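SGNH-hydrolase family esterase (Altererythrobacter indicus, PDB 7C2A) is an esterase of the SGNH-hydrolase family that probably cleaves carboxylic ester bonds, perhaps including those of lysophospholipids. Local coordinates at residues 20-23 with 24-27. Numbering follows the deposited sequence.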
loop_
_atom_site.group_PDB
_atom_site.type_symbol
_atom_site.label_atom_id
_atom_site.label_comp_id
_atom_site.label_asym_id
_atom_site.label_seq_id
_atom_site.Cartn_x
_atom_site.Cartn_y
_atom_site.Cartn_z
ATOM N N GLY A 20 -5.542 12.000 -0.923
ATOM C CA GLY A 20 -5.440 13.222 -0.155
ATOM C C GLY A 20 -4.462 14.235 -0.695
ATOM O O GLY A 20 -4.306 15.305 -0.092
ATOM N N LEU A 21 -3.806 13.949 -1.811
ATOM C CA LEU A 21 -2.786 14.825 -2.362
ATOM C C LEU A 21 -3.267 15.461 -3.658
ATOM O O LEU A 21 -4.230 15.008 -4.286
ATOM C CB LEU A 21 -1.484 14.058 -2.617
ATOM C CG LEU A 21 -0.909 13.360 -1.390
ATOM C CD1 LEU A 21 0.317 12.560 -1.772
ATOM C CD2 LEU A 21 -0.585 14.378 -0.300
ATOM N N ASP A 22 -2.581 16.529 -4.048
ATOM C CA ASP A 22 -2.914 17.221 -5.277
ATOM C C ASP A 22 -2.208 16.563 -6.458
ATOM O O ASP A 22 -1.397 15.643 -6.302
ATOM C CB ASP A 22 -2.546 18.701 -5.176
ATOM C CG ASP A 22 -3.444 19.460 -4.216
ATOM O OD1 ASP A 22 -4.565 18.982 -3.937
ATOM O OD2 ASP A 22 -3.028 20.538 -3.741
ATOM N N LYS A 23 -2.538 17.047 -7.654
ATOM C CA LYS A 23 -1.978 16.487 -8.875
ATOM C C LYS A 23 -0.461 16.591 -8.859
ATOM O O LYS A 23 0.102 17.638 -8.533
ATOM C CB LYS A 23 -2.538 17.239 -10.088
ATOM C CG LYS A 23 -2.620 16.402 -11.353
ATOM C CD LYS A 23 -3.944 16.620 -12.081
ATOM C CE LYS A 23 -4.436 18.063 -11.959
ATOM N NZ LYS A 23 -5.808 18.239 -12.522
ATOM N N GLY A 24 0.202 15.489 -9.194
ATOM C CA GLY A 24 1.643 15.462 -9.271
ATOM C C GLY A 24 2.357 15.237 -7.959
ATOM O O GLY A 24 3.590 15.165 -7.953
ATOM N N GLU A 25 1.630 15.113 -6.850
ATOM C CA GLU A 25 2.247 14.913 -5.548
ATOM C C GLU A 25 2.330 13.452 -5.124
ATOM O O GLU A 25 2.963 13.162 -4.106
ATOM C CB GLU A 25 1.499 15.711 -4.476
ATOM C CG GLU A 25 1.559 17.225 -4.680
ATOM C CD GLU A 25 0.808 17.999 -3.613
ATOM O OE1 GLU A 25 -0.141 17.448 -3.024
ATOM O OE2 GLU A 25 1.171 19.167 -3.362
ATOM N N SER A 26 1.729 12.528 -5.871
ATOM C CA SER A 26 1.753 11.129 -5.464
ATOM C C SER A 26 3.160 10.562 -5.563
ATOM O O SER A 26 4.027 11.078 -6.273
ATOM C CB SER A 26 0.829 10.291 -6.350
ATOM O OG SER A 26 1.372 10.118 -7.650
ATOM N N TYR A 27 3.371 9.473 -4.831
ATOM C CA TYR A 27 4.654 8.776 -4.863
ATOM C C TYR A 27 5.106 8.410 -6.273
ATOM O O TYR A 27 6.270 8.682 -6.608
ATOM C CB TYR A 27 4.647 7.597 -3.875
ATOM C CG TYR A 27 5.892 6.755 -3.960
ATOM C CD1 TYR A 27 5.970 5.678 -4.832
ATOM C CD2 TYR A 27 6.995 7.041 -3.177
ATOM C CE1 TYR A 27 7.103 4.924 -4.924
ATOM C CE2 TYR A 27 8.136 6.286 -3.267
ATOM C CZ TYR A 27 8.190 5.222 -4.142
ATOM O OH TYR A 27 9.301 4.430 -4.275
HETATM O O HOH W 1 -0.669 21.100 -3.102
#
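Asp-22 and Glu-25 close a type II beta turn in the surface loop joining helices 14-17 and 27-35 of this SGNH-hydrolase fold. In the tight part two hydrogen bonds link them. Glu-25 N donates to Asp-22 O at 3.1 Å. CG of Glu-25 stands beside its own backbone N (chi1 -64°), which turns the chain back over the turn; extended from there, it brings OE1 to Asp-22 N at 2.8 Å, the donor lying above the carboxylate plane. Glutamate has the length for this return. Gly-24 suits the third position because, at its positive phi of 84°, a CB would clash with Lys-23 O. Leu-21 lends an apolar flank, CB 3.9 Å from Glu-25 CB and CD1 beside the Glu-25 carbonyl. With an alanine at Glu-25, Asp-22 N would probably lose its OE1 acceptor and the water its OE2 partner. Elsewhere the arrangement is looser: Lys-23 sends its long chain away, as befits an exposed charged residue, while buried Ser-26 takes the N-cap position of helix 27-35. On the solvent side the Asp-22 and Glu-25 side chains lie side by side, carboxylate planes 16° apart; one water would ease their likely repulsion, donating to Asp-22 OD2 at 2.5 Å and Glu-25 OE2 at 2.7 Å.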